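Local coordinates for protein carboxynorspermidine decarboxylase (Campylobacter jejuni subsp. jejuni 81116, PDB 3N29) that probably decarboxylates carboxynorspermidine to norspermidine, with pyridoxal-5'-phosphate bound as its cofactor, at residues Ile241-Tyr246 with Val274-Gly279; Asp353-Tyr358 with Ile370-Gln375; Asn383-Gly388 with Lys412-Arg417. All blocks are in the same frame, centred on the assembly; numbering follows the deposited sequence.

Contact 1 (Ile241-Tyr246 with Val274-Gly279); sequences ITKKGY and VGWQTG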
ATOM      1  N   ILE A 241       1.501  25.109  -4.962  1.00 15.02           N
ATOM      2  CA  ILE A 241       1.725  26.481  -4.537  1.00 14.59           C
ATOM      3  C   ILE A 241       3.079  26.703  -3.893  1.00 14.34           C
ATOM      4  O   ILE A 241       3.677  27.806  -3.998  1.00 16.13           O
ATOM      5  CB  ILE A 241       0.594  26.906  -3.565  1.00 13.49           C
ATOM      6  CG1 ILE A 241      -0.744  26.958  -4.309  1.00 17.23           C
ATOM      7  CG2 ILE A 241       0.874  28.345  -2.960  1.00 12.17           C
ATOM      8  CD1 ILE A 241      -1.971  27.055  -3.418  1.00 16.44           C
ATOM      9  N   THR A 242       3.572  25.688  -3.209  1.00 14.37           N
ATOM     10  CA  THR A 242       4.783  25.836  -2.441  1.00 15.88           C
ATOM     11  C   THR A 242       6.024  25.289  -3.184  1.00 16.43           C
ATOM     12  O   THR A 242       7.129  25.338  -2.663  1.00 16.50           O
ATOM     13  CB  THR A 242       4.670  25.121  -1.094  1.00 16.08           C
ATOM     14  OG1 THR A 242       4.360  23.734  -1.318  1.00 14.52           O
ATOM     15  CG2 THR A 242       3.604  25.773  -0.253  1.00 16.05           C
ATOM     16  N   LYS A 243       5.857  24.857  -4.411  1.00 17.80           N
ATOM     17  CA  LYS A 243       7.000  24.464  -5.223  1.00 20.06           C
ATOM     18  C   LYS A 243       7.673  25.708  -5.775  1.00 20.93           C
ATOM     19  O   LYS A 243       7.018  26.710  -6.150  1.00 21.78           O
ATOM     20  CB  LYS A 243       6.585  23.577  -6.380  1.00 20.79           C
ATOM     21  CG  LYS A 243       7.762  23.100  -7.277  1.00 24.40           C
ATOM     22  CD  LYS A 243       7.437  21.821  -8.010  1.00 29.33           C
ATOM     23  CE  LYS A 243       8.352  21.575  -9.268  1.00 33.14           C
ATOM     24  NZ  LYS A 243       9.792  21.793  -8.937  1.00 35.16           N
ATOM     25  N   LYS A 244       8.985  25.655  -5.809  1.00 21.90           N
ATOM     26  CA  LYS A 244       9.758  26.802  -6.263  1.00 24.64           C
ATOM     27  C   LYS A 244       9.355  27.089  -7.705  1.00 23.17           C
ATOM     28  O   LYS A 244       9.202  26.181  -8.516  1.00 22.30           O
ATOM     29  CB  LYS A 244      11.283  26.538  -6.087  1.00 26.15           C
ATOM     30  CG  LYS A 244      11.842  25.341  -6.859  1.00 30.51           C
ATOM     31  CD  LYS A 244      13.427  25.196  -6.729  1.00 35.63           C
ATOM     32  CE  LYS A 244      13.978  23.817  -7.293  1.00 38.84           C
ATOM     33  NZ  LYS A 244      13.343  22.611  -6.649  1.00 39.26           N
ATOM     34  N   GLY A 245       9.133  28.355  -8.013  1.00 23.52           N
ATOM     35  CA  GLY A 245       8.707  28.720  -9.360  1.00 23.55           C
ATOM     36  C   GLY A 245       7.195  28.906  -9.540  1.00 23.73           C
ATOM     37  O   GLY A 245       6.751  29.514 -10.521  1.00 24.06           O
ATOM     38  N   TYR A 246       6.375  28.433  -8.612  1.00 21.27           N
ATOM     39  CA  TYR A 246       4.931  28.614  -8.782  1.00 20.48           C
ATOM     40  C   TYR A 246       4.585  30.112  -8.850  1.00 18.74           C
ATOM     41  O   TYR A 246       5.186  30.960  -8.107  1.00 20.06           O
ATOM     42  CB  TYR A 246       4.167  27.937  -7.643  1.00 19.88           C
ATOM     43  CG  TYR A 246       2.658  27.903  -7.825  1.00 19.01           C
ATOM     44  CD1 TYR A 246       2.003  26.780  -8.364  1.00 17.01           C
ATOM     45  CD2 TYR A 246       1.890  28.996  -7.437  1.00 19.20           C
ATOM     46  CE1 TYR A 246       0.597  26.775  -8.525  1.00 15.21           C
ATOM     47  CE2 TYR A 246       0.514  28.993  -7.552  1.00 20.57           C
ATOM     48  CZ  TYR A 246      -0.133  27.894  -8.150  1.00 16.85           C
ATOM     49  OH  TYR A 246      -1.495  27.899  -8.262  1.00 13.99           O
ATOM     50  N   VAL A 274       0.957  21.568   1.235  1.00 13.00           N
ATOM     51  CA  VAL A 274       1.244  21.703   2.643  1.00 13.44           C
ATOM     52  C   VAL A 274       2.480  20.918   3.068  1.00 13.50           C
ATOM     53  O   VAL A 274       3.289  21.419   3.760  1.00 13.22           O
ATOM     54  CB  VAL A 274       0.041  21.307   3.491  1.00 13.49           C
ATOM     55  CG1 VAL A 274       0.347  21.391   4.909  1.00 14.92           C
ATOM     56  CG2 VAL A 274      -1.139  22.176   3.172  1.00 15.39           C
ATOM     57  N   GLY A 275       2.597  19.689   2.587  1.00 12.73           N
ATOM     58  CA  GLY A 275       3.666  18.791   2.951  1.00 13.12           C
ATOM     59  C   GLY A 275       4.915  18.810   2.102  1.00 12.09           C
ATOM     60  O   GLY A 275       5.850  18.155   2.407  1.00 14.75           O
ATOM     61  N   TRP A 276       4.914  19.605   1.058  1.00 12.39           N
ATOM     62  CA  TRP A 276       5.943  19.605   0.061  1.00 11.99           C
ATOM     63  C   TRP A 276       7.286  19.993   0.648  1.00 12.75           C
ATOM     64  O   TRP A 276       7.458  21.074   1.136  1.00 10.44           O
ATOM     65  CB  TRP A 276       5.564  20.567  -1.096  1.00 14.27           C
ATOM     66  CG  TRP A 276       6.594  20.706  -2.137  1.00 13.59           C
ATOM     67  CD1 TRP A 276       7.466  21.718  -2.280  1.00 16.62           C
ATOM     68  CD2 TRP A 276       6.893  19.786  -3.167  1.00 15.96           C
ATOM     69  NE1 TRP A 276       8.290  21.495  -3.315  1.00 13.22           N
ATOM     70  CE2 TRP A 276       7.951  20.309  -3.889  1.00 12.84           C
ATOM     71  CE3 TRP A 276       6.375  18.553  -3.541  1.00 15.51           C
ATOM     72  CZ2 TRP A 276       8.498  19.649  -4.962  1.00 16.33           C
ATOM     73  CZ3 TRP A 276       6.909  17.914  -4.602  1.00 18.97           C
ATOM     74  CH2 TRP A 276       7.956  18.461  -5.306  1.00 14.84           C
ATOM     75  N   GLN A 277       8.228  19.079   0.528  1.00 11.82           N
ATOM     76  CA  GLN A 277       9.572  19.263   1.007  1.00 13.43           C
ATOM     77  C   GLN A 277       9.624  19.669   2.494  1.00 13.29           C
ATOM     78  O   GLN A 277      10.406  20.474   2.871  1.00 14.36           O
ATOM     79  CB  GLN A 277      10.357  20.214   0.114  1.00 14.64           C
ATOM     80  CG  GLN A 277      10.446  19.718  -1.273  1.00 16.64           C
ATOM     81  CD  GLN A 277      11.311  20.507  -2.197  1.00 22.60           C
ATOM     82  OE1 GLN A 277      11.656  21.626  -1.944  1.00 19.95           O
ATOM     83  NE2 GLN A 277      11.636  19.908  -3.305  1.00 19.25           N
ATOM     84  N   THR A 278       8.754  19.106   3.296  1.00 13.76           N
ATOM     85  CA  THR A 278       8.793  19.314   4.728  1.00 12.76           C
ATOM     86  C   THR A 278       9.578  18.272   5.521  1.00 12.42           C
ATOM     87  O   THR A 278       9.779  18.434   6.658  1.00 14.07           O
ATOM     88  CB  THR A 278       7.381  19.426   5.327  1.00 13.11           C
ATOM     89  OG1 THR A 278       6.671  18.216   5.151  1.00 12.69           O
ATOM     90  CG2 THR A 278       6.637  20.522   4.685  1.00 13.33           C
ATOM     91  N   GLY A 279       9.944  17.161   4.921  1.00 10.25           N
ATOM     92  CA  GLY A 279      10.596  16.117   5.679  1.00 10.41           C
ATOM     93  C   GLY A 279      11.125  14.935   4.906  1.00 10.00           C
ATOM     94  O   GLY A 279      10.825  14.787   3.770  1.00  9.54           O
TER
HETATM   95  O   HOH W   1      10.330  23.355  -4.479  1.00 24.34           O
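Trp276 lays its indole against Thr242 and Lys243, and these three residues carry the contact. The tight part lies at the root of the tryptophan. Thr242 OG1 is 3.4 Å from Trp276 CB, and the two side chains run past one another head to tail. The hydroxyl makes its hydrogen bond with the carbonyl oxygen of Ala273, which ties the loop 241-246 to the short helix 272-275. Trp276 is the first residue beyond that helix. Its CG stands anti to the backbone N (chi1 176°), and the ring is covered on both faces. Lys243 CB lies 3.9 Å above one face, off centre, near the ring's border. Gln277 CG lies 3.5 Å above the opposite face, also off centre. His240 adds an edge-to-face ring contact.

The outer part is looser. The Lys243 chain passes over the ring at a slant, bringing CD to 3.9 Å from Trp276 CZ2. A water sits in the indole plane at its edge. It accepts from Trp276 NE1 and from Lys244 N, and gives a weak bond to Gln277 OE1. The contact lies beside the active site, with the Trp276 side chain about 8 Å from the bound norspermidine. Direct contact is van der Waals packing that includes the threonine oxygens, while the polar link between the segments runs through the water, which satisfies the indole N-H.

Contact 2 (Asp353-Tyr358 with Ile370-Gln375); sequences DVMGEY and IVFLDQ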
ATOM      1  N   ASP A 353      12.188  -4.964  -4.317  1.00 17.02           N
ATOM      2  CA  ASP A 353      12.268  -3.891  -3.262  1.00 15.53           C
ATOM      3  C   ASP A 353      13.613  -3.227  -3.396  1.00 14.88           C
ATOM      4  O   ASP A 353      14.515  -3.464  -2.609  1.00 12.16           O
ATOM      5  CB  ASP A 353      12.068  -4.463  -1.862  1.00 15.90           C
ATOM      6  CG  ASP A 353      11.718  -3.377  -0.786  1.00 17.39           C
ATOM      7  OD1 ASP A 353      11.863  -2.190  -1.106  1.00 18.55           O
ATOM      8  OD2 ASP A 353      11.354  -3.747   0.384  1.00 17.19           O
ATOM      9  N   VAL A 354      13.696  -2.358  -4.410  1.00 13.75           N
ATOM     10  CA  VAL A 354      14.900  -1.666  -4.825  1.00 14.47           C
ATOM     11  C   VAL A 354      14.475  -0.171  -4.980  1.00 15.10           C
ATOM     12  O   VAL A 354      13.501   0.154  -5.693  1.00 15.12           O
ATOM     13  CB  VAL A 354      15.405  -2.240  -6.182  1.00 14.62           C
ATOM     14  CG1 VAL A 354      16.502  -1.355  -6.830  1.00 15.70           C
ATOM     15  CG2 VAL A 354      15.822  -3.741  -5.982  1.00 15.40           C
ATOM     16  N   MET A 355      15.252   0.734  -4.398  1.00 15.29           N
ATOM     17  CA  MET A 355      14.954   2.149  -4.554  1.00 15.04           C
ATOM     18  C   MET A 355      15.535   2.765  -5.843  1.00 15.58           C
ATOM     19  O   MET A 355      14.966   3.732  -6.380  1.00 15.48           O
ATOM     20  CB  MET A 355      15.429   2.934  -3.354  1.00 14.61           C
ATOM     21  CG  MET A 355      14.685   2.658  -2.042  1.00 17.46           C
ATOM     22  SD  MET A 355      14.943   0.920  -1.272  1.00 15.03           S
ATOM     23  CE  MET A 355      14.223   1.258   0.453  1.00 17.96           C
ATOM     24  N   GLY A 356      16.677   2.234  -6.303  1.00 14.23           N
ATOM     25  CA  GLY A 356      17.403   2.738  -7.447  1.00 14.07           C
ATOM     26  C   GLY A 356      18.902   2.633  -7.244  1.00 14.32           C
ATOM     27  O   GLY A 356      19.359   2.070  -6.236  1.00 14.10           O
ATOM     28  N   GLU A 357      19.699   3.116  -8.220  1.00 13.74           N
ATOM     29  CA  GLU A 357      21.141   3.110  -8.138  1.00 13.33           C
ATOM     30  C   GLU A 357      21.602   4.555  -7.966  1.00 13.39           C
ATOM     31  O   GLU A 357      21.118   5.426  -8.695  1.00 13.06           O
ATOM     32  CB  GLU A 357      21.747   2.574  -9.446  1.00 13.86           C
ATOM     33  CG  GLU A 357      23.180   2.310  -9.318  1.00 15.45           C
ATOM     34  CD  GLU A 357      23.853   1.929 -10.666  1.00 22.22           C
ATOM     35  OE1 GLU A 357      25.127   1.973 -10.736  1.00 24.50           O
ATOM     36  OE2 GLU A 357      23.108   1.657 -11.637  1.00 25.61           O
ATOM     37  N   TYR A 358      22.428   4.812  -6.955  1.00 12.45           N
ATOM     38  CA  TYR A 358      22.804   6.166  -6.602  1.00 13.11           C
ATOM     39  C   TYR A 358      24.312   6.280  -6.435  1.00 13.25           C
ATOM     40  O   TYR A 358      25.009   5.285  -6.082  1.00 12.00           O
ATOM     41  CB  TYR A 358      22.150   6.555  -5.260  1.00 12.53           C
ATOM     42  CG  TYR A 358      20.629   6.518  -5.175  1.00 12.69           C
ATOM     43  CD1 TYR A 358      19.892   7.682  -5.195  1.00 11.89           C
ATOM     44  CD2 TYR A 358      19.926   5.301  -5.064  1.00 11.31           C
ATOM     45  CE1 TYR A 358      18.511   7.662  -5.090  1.00 13.41           C
ATOM     46  CE2 TYR A 358      18.492   5.282  -4.958  1.00 13.89           C
ATOM     47  CZ  TYR A 358      17.808   6.463  -4.975  1.00 13.06           C
ATOM     48  OH  TYR A 358      16.434   6.455  -4.843  1.00 13.80           O
ATOM     49  N   ILE A 370      20.849   6.736   5.510  1.00 14.54           N
ATOM     50  CA  ILE A 370      20.390   7.133   4.150  1.00 13.18           C
ATOM     51  C   ILE A 370      19.112   7.957   4.313  1.00 13.86           C
ATOM     52  O   ILE A 370      18.137   7.541   5.020  1.00 13.27           O
ATOM     53  CB  ILE A 370      20.080   5.958   3.319  1.00 15.95           C
ATOM     54  CG1 ILE A 370      21.297   5.002   3.260  1.00 17.75           C
ATOM     55  CG2 ILE A 370      19.495   6.377   1.976  1.00 11.45           C
ATOM     56  CD1 ILE A 370      22.446   5.594   2.344  1.00 18.44           C
ATOM     57  N   VAL A 371      19.126   9.162   3.762  1.00 13.31           N
ATOM     58  CA  VAL A 371      18.039  10.119   3.945  1.00 12.40           C
ATOM     59  C   VAL A 371      17.297  10.264   2.600  1.00 12.20           C
ATOM     60  O   VAL A 371      17.819  10.846   1.610  1.00 13.36           O
ATOM     61  CB  VAL A 371      18.586  11.477   4.462  1.00 12.84           C
ATOM     62  CG1 VAL A 371      17.457  12.540   4.632  1.00 11.97           C
ATOM     63  CG2 VAL A 371      19.371  11.242   5.755  1.00 10.86           C
ATOM     64  N   PHE A 372      16.114   9.687   2.525  1.00 11.63           N
ATOM     65  CA  PHE A 372      15.232   9.808   1.361  1.00 12.34           C
ATOM     66  C   PHE A 372      14.457  11.142   1.476  1.00 12.19           C
ATOM     67  O   PHE A 372      13.675  11.397   2.441  1.00 12.57           O
ATOM     68  CB  PHE A 372      14.272   8.616   1.262  1.00 12.26           C
ATOM     69  CG  PHE A 372      14.955   7.322   0.936  1.00 12.87           C
ATOM     70  CD1 PHE A 372      15.378   7.071  -0.342  1.00 11.86           C
ATOM     71  CD2 PHE A 372      15.228   6.424   1.914  1.00 12.13           C
ATOM     72  CE1 PHE A 372      16.068   5.832  -0.624  1.00 10.87           C
ATOM     73  CE2 PHE A 372      15.938   5.237   1.675  1.00 12.84           C
ATOM     74  CZ  PHE A 372      16.335   4.950   0.391  1.00  8.87           C
ATOM     75  N   LEU A 373      14.646  11.962   0.457  1.00 11.29           N
ATOM     76  CA  LEU A 373      14.166  13.368   0.500  1.00 13.28           C
ATOM     77  C   LEU A 373      12.668  13.457   0.180  1.00 13.13           C
ATOM     78  O   LEU A 373      12.180  12.761  -0.741  1.00 12.59           O
ATOM     79  CB  LEU A 373      14.976  14.233  -0.499  1.00 11.92           C
ATOM     80  CG  LEU A 373      16.466  14.351  -0.148  1.00 13.93           C
ATOM     81  CD1 LEU A 373      17.187  15.234  -1.250  1.00 15.61           C
ATOM     82  CD2 LEU A 373      16.690  14.989   1.238  1.00 15.94           C
ATOM     83  N   ASP A 374      11.956  14.331   0.899  1.00 12.37           N
ATOM     84  CA  ASP A 374      10.572  14.706   0.565  1.00 13.49           C
ATOM     85  C   ASP A 374       9.635  13.555   0.648  1.00 13.24           C
ATOM     86  O   ASP A 374       8.989  13.153  -0.350  1.00 11.63           O
ATOM     87  CB  ASP A 374      10.492  15.364  -0.810  1.00 14.58           C
ATOM     88  CG  ASP A 374       9.133  15.985  -1.079  1.00 16.90           C
ATOM     89  OD1 ASP A 374       8.438  16.357  -0.077  1.00 15.42           O
ATOM     90  OD2 ASP A 374       8.796  16.153  -2.302  1.00 18.21           O
ATOM     91  N   GLN A 375       9.542  12.997   1.840  1.00 11.90           N
ATOM     92  CA  GLN A 375       8.779  11.809   2.087  1.00 13.14           C
ATOM     93  C   GLN A 375       7.685  11.929   3.161  1.00 12.15           C
ATOM     94  O   GLN A 375       7.344  10.925   3.802  1.00 13.22           O
ATOM     95  CB  GLN A 375       9.718  10.645   2.399  1.00 11.63           C
ATOM     96  CG  GLN A 375      10.668  10.244   1.232  1.00 12.56           C
ATOM     97  CD  GLN A 375       9.966   9.754   0.041  1.00 16.08           C
ATOM     98  OE1 GLN A 375      10.404   9.973  -1.105  1.00 19.75           O
ATOM     99  NE2 GLN A 375       8.832   9.207   0.251  1.00 10.61           N
TER
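Phe372 and Met355 meet between two strands of the C-terminal beta domain, whose mixed sheet curls so that strands without direct pairing face each other. Strand 354-360 pairs with 340-345 and 321-325, whereas 369-372 pairs with 279-290. The nearest CA atoms, those of Met355 and Phe372, are 9.7 Å apart. Side chains alone bridge this gap.

Phe372 has the largest area buried here. Its CE1 and CZ atoms reach across. Met355 CG lies oblique to the ring, 3.7 Å from Phe372 CZ, and the methionine chain runs nearly perpendicular to the phenylalanine side chain. The methionine then bends at chi2 (68°), and its sulfur turns off from the line of approach. Ile370 CG2 lies 3.7 Å above one face of the phenyl ring and packs it from within its own strand.

Tyr358, from the same strand as Met355, adds a smaller contact. The backbone of Met355 leaves the extended form (psi -31°), and both Met355 and Gly356 bond to Leu344. This is consistent with a beta bulge, which would let Met355 and Tyr358, three apart, face the same core. The tyrosine is further fixed by a hydrogen bond from OH to the carbonyl oxygen of Ser316. From there it approaches the phenyl edge, with Tyr358 OH near the ring plane and 4.3 Å from Phe372 CE1.

Contact 3 (Asn383-Gly388 with Lys412-Arg417); sequences NTTFNG and KDYSLR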
ATOM      1  N   ASN A 383       1.025   3.923   3.848  1.00 10.34           N
ATOM      2  CA  ASN A 383       2.015   2.894   4.108  1.00  8.63           C
ATOM      3  C   ASN A 383       1.441   1.625   4.734  1.00 10.64           C
ATOM      4  O   ASN A 383       0.233   1.544   5.081  1.00  8.96           O
ATOM      5  CB  ASN A 383       3.255   3.418   4.788  1.00  9.48           C
ATOM      6  CG  ASN A 383       3.072   3.766   6.283  1.00 11.78           C
ATOM      7  OD1 ASN A 383       2.057   3.457   6.881  1.00 10.02           O
ATOM      8  ND2 ASN A 383       4.108   4.436   6.869  1.00 11.48           N
ATOM      9  N   THR A 384       2.288   0.608   4.829  1.00 10.19           N
ATOM     10  CA  THR A 384       1.794  -0.712   5.199  1.00 12.20           C
ATOM     11  C   THR A 384       2.776  -1.447   6.106  1.00 11.66           C
ATOM     12  O   THR A 384       3.912  -1.038   6.204  1.00 11.27           O
ATOM     13  CB  THR A 384       1.534  -1.616   3.886  1.00 12.24           C
ATOM     14  OG1 THR A 384       2.751  -2.169   3.396  1.00 11.82           O
ATOM     15  CG2 THR A 384       0.895  -0.710   2.656  1.00 14.56           C
ATOM     16  N   THR A 385       2.282  -2.533   6.726  1.00 12.68           N
ATOM     17  CA  THR A 385       3.031  -3.492   7.486  1.00 11.73           C
ATOM     18  C   THR A 385       3.183  -4.797   6.723  1.00 13.62           C
ATOM     19  O   THR A 385       3.295  -5.849   7.327  1.00 14.46           O
ATOM     20  CB  THR A 385       2.354  -3.720   8.878  1.00 13.31           C
ATOM     21  OG1 THR A 385       0.985  -4.134   8.722  1.00 12.89           O
ATOM     22  CG2 THR A 385       2.420  -2.434   9.718  1.00 11.70           C
ATOM     23  N   PHE A 386       3.317  -4.689   5.399  1.00 11.58           N
ATOM     24  CA  PHE A 386       3.519  -5.842   4.561  1.00 12.58           C
ATOM     25  C   PHE A 386       4.790  -6.529   5.034  1.00 13.35           C
ATOM     26  O   PHE A 386       5.810  -5.865   5.325  1.00 13.22           O
ATOM     27  CB  PHE A 386       3.636  -5.411   3.109  1.00 12.71           C
ATOM     28  CG  PHE A 386       3.886  -6.548   2.137  1.00 12.95           C
ATOM     29  CD1 PHE A 386       3.106  -7.699   2.168  1.00 15.69           C
ATOM     30  CD2 PHE A 386       4.876  -6.469   1.197  1.00 20.06           C
ATOM     31  CE1 PHE A 386       3.312  -8.726   1.289  1.00 14.41           C
ATOM     32  CE2 PHE A 386       5.100  -7.510   0.307  1.00 20.12           C
ATOM     33  CZ  PHE A 386       4.308  -8.619   0.337  1.00 16.71           C
ATOM     34  N   ASN A 387       4.743  -7.843   5.052  1.00 12.40           N
ATOM     35  CA  ASN A 387       5.870  -8.707   5.444  1.00 12.60           C
ATOM     36  C   ASN A 387       6.233  -8.453   6.900  1.00 12.42           C
ATOM     37  O   ASN A 387       7.287  -8.850   7.350  1.00 11.89           O
ATOM     38  CB  ASN A 387       7.079  -8.482   4.534  1.00 14.06           C
ATOM     39  CG  ASN A 387       7.872  -9.733   4.240  1.00 17.04           C
ATOM     40  OD1 ASN A 387       8.855  -9.633   3.498  1.00 16.82           O
ATOM     41  ND2 ASN A 387       7.469 -10.940   4.823  1.00 16.31           N
ATOM     42  N   GLY A 388       5.338  -7.841   7.682  1.00 10.74           N
ATOM     43  CA  GLY A 388       5.675  -7.574   9.036  1.00 11.35           C
ATOM     44  C   GLY A 388       6.870  -6.642   9.215  1.00 12.33           C
ATOM     45  O   GLY A 388       7.500  -6.661  10.273  1.00 11.94           O
ATOM     46  N   LYS A 412       1.732  -4.789  17.648  1.00 12.08           N
ATOM     47  CA  LYS A 412       0.301  -4.776  17.562  1.00 14.85           C
ATOM     48  C   LYS A 412      -0.211  -3.987  16.363  1.00 14.14           C
ATOM     49  O   LYS A 412      -1.347  -4.222  15.928  1.00 13.33           O
ATOM     50  CB  LYS A 412      -0.372  -4.197  18.844  1.00 15.33           C
ATOM     51  CG  LYS A 412      -0.196  -5.077  20.100  1.00 22.59           C
ATOM     52  CD  LYS A 412      -0.903  -6.403  19.994  1.00 27.03           C
ATOM     53  CE  LYS A 412      -1.057  -7.048  21.332  1.00 30.98           C
ATOM     54  NZ  LYS A 412      -1.967  -8.212  21.113  1.00 28.70           N
ATOM     55  N   ASP A 413       0.580  -3.044  15.831  1.00 13.90           N
ATOM     56  CA  ASP A 413       0.138  -2.305  14.618  1.00 13.86           C
ATOM     57  C   ASP A 413       0.059  -3.204  13.359  1.00 13.52           C
ATOM     58  O   ASP A 413      -0.646  -2.920  12.446  1.00 13.16           O
ATOM     59  CB  ASP A 413       1.128  -1.198  14.313  1.00 15.37           C
ATOM     60  CG  ASP A 413       0.994  -0.024  15.290  1.00 18.73           C
ATOM     61  OD1 ASP A 413      -0.063   0.565  15.225  1.00 23.06           O
ATOM     62  OD2 ASP A 413       1.922   0.235  16.123  1.00 15.04           O
ATOM     63  N   TYR A 414       0.871  -4.270  13.380  1.00 13.39           N
ATOM     64  CA  TYR A 414       0.856  -5.348  12.448  1.00 12.64           C
ATOM     65  C   TYR A 414      -0.179  -6.400  12.871  1.00 12.40           C
ATOM     66  O   TYR A 414      -1.059  -6.768  12.066  1.00 12.46           O
ATOM     67  CB  TYR A 414       2.270  -5.993  12.318  1.00 10.11           C
ATOM     68  CG  TYR A 414       2.274  -7.360  11.592  1.00 11.02           C
ATOM     69  CD1 TYR A 414       2.060  -7.459  10.199  1.00  7.96           C
ATOM     70  CD2 TYR A 414       2.552  -8.519  12.271  1.00 12.19           C
ATOM     71  CE1 TYR A 414       2.101  -8.718   9.537  1.00  8.20           C
ATOM     72  CE2 TYR A 414       2.561  -9.787  11.631  1.00 15.40           C
ATOM     73  CZ  TYR A 414       2.359  -9.881  10.288  1.00 10.75           C
ATOM     74  OH  TYR A 414       2.366 -11.117   9.674  1.00 15.26           O
ATOM     75  N   SER A 415      -0.119  -6.946  14.086  1.00 13.64           N
ATOM     76  CA  SER A 415      -0.905  -8.187  14.335  1.00 12.87           C
ATOM     77  C   SER A 415      -2.412  -7.897  14.306  1.00 14.29           C
ATOM     78  O   SER A 415      -3.191  -8.766  13.927  1.00 13.20           O
ATOM     79  CB  SER A 415      -0.592  -8.819  15.686  1.00 13.38           C
ATOM     80  OG  SER A 415      -0.786  -7.899  16.733  1.00 13.68           O
ATOM     81  N   LEU A 416      -2.801  -6.685  14.732  1.00 12.12           N
ATOM     82  CA  LEU A 416      -4.204  -6.340  14.877  1.00 13.01           C
ATOM     83  C   LEU A 416      -4.812  -5.873  13.571  1.00 13.19           C
ATOM     84  O   LEU A 416      -5.995  -5.523  13.499  1.00 12.61           O
ATOM     85  CB  LEU A 416      -4.476  -5.359  16.041  1.00 13.36           C
ATOM     86  CG  LEU A 416      -3.980  -5.817  17.413  1.00 14.12           C
ATOM     87  CD1 LEU A 416      -4.370  -4.732  18.436  1.00 17.26           C
ATOM     88  CD2 LEU A 416      -4.549  -7.241  17.728  1.00 12.33           C
ATOM     89  N   ARG A 417      -4.037  -5.979  12.506  1.00 13.10           N
ATOM     90  CA  ARG A 417      -4.482  -5.664  11.159  1.00 12.64           C
ATOM     91  C   ARG A 417      -4.540  -6.941  10.279  1.00 14.15           C
ATOM     92  O   ARG A 417      -4.892  -6.842   9.133  1.00 15.83           O
ATOM     93  CB  ARG A 417      -3.598  -4.557  10.559  1.00 12.30           C
ATOM     94  CG  ARG A 417      -4.002  -3.117  11.032  1.00 12.25           C
ATOM     95  CD  ARG A 417      -5.296  -2.697  10.311  1.00  8.58           C
ATOM     96  NE  ARG A 417      -5.133  -2.512   8.875  1.00  9.80           N
ATOM     97  CZ  ARG A 417      -4.519  -1.464   8.296  1.00 13.07           C
ATOM     98  NH1 ARG A 417      -4.063  -0.470   9.029  1.00 12.60           N
ATOM     99  NH2 ARG A 417      -4.357  -1.407   6.981  1.00 12.02           N
TER
HETATM  100  O   HOH W   2      -1.838   0.124   6.594  1.00 25.77           O
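Tyr414 points its ring from the short helix 412-415 into the loop 383-388, where Thr385 lies along its edge and Gly388 over a face. With chi1 at 166° the tyrosine side chain continues away from its backbone N, and the ring leaves the helix toward the loop. Gly388 CA makes a CH-pi contact with the ring, 4.0 Å from the Tyr414 centroid and 21° off the ring normal. It sits toward the CE1 rim. Thr385 comes in differently. Its OG1 is in the ring plane at the edge, 3.8 Å from Tyr414 CD1, and its methyl CG2 leans toward the carbonyl oxygen of Asp413. The Thr385 carbonyl oxygen is also close, 3.5 Å from Tyr414 CD1.

A backbone bond holds the loop's shape. Gly388 N donates to Thr385 O, so the two residues that touch the tyrosine are tied to each other. One step earlier, Thr384 OG1 accepts from Phe386 N at 3.3 Å, an ST turn. At the other end of the contact a water joins the segments. It donates to Asn383 O at 2.9 Å and accepts from Arg417 NH2. That same NH2 bonds to Asn383 OD1 of the second subunit, and Arg417 of the second subunit returns the bond.

Trp101 of the second subunit packs on Tyr414. Lys382 of the second subunit makes a cation-pi contact with Phe386, and Lys77 of that subunit touches Phe386 and Asn387; Lys77 lines the pyridoxal-phosphate pocket and Lys382 the norspermidine pocket. The arrangement thus belongs to the dimer interface next to the partner's active site, as in fold-type III decarboxylases, whose active sites lie where two subunits meet.

The three contacts follow one another along the chain, and none nests in or crosses another. Contact 1 comes first. It closes a loop that holds helix 248-262 and the last barrel strand, 265-268, so it belongs to the end of the beta/alpha barrel. Contact 2 closes a short connection of 11 residues within the beta domain. Contact 3 spans strands 393-397 and 403-405 and brings the C-terminal helix back to the loop 383-388. Contacts 1 and 2 touch directly: Gln277 N, just past the barrel, probably bonds to Asp374 OD1, and Gly279, which opens strand 279-290, bonds to Gln375 inside the beta domain. Contact 3 stands apart, at the subunit interface.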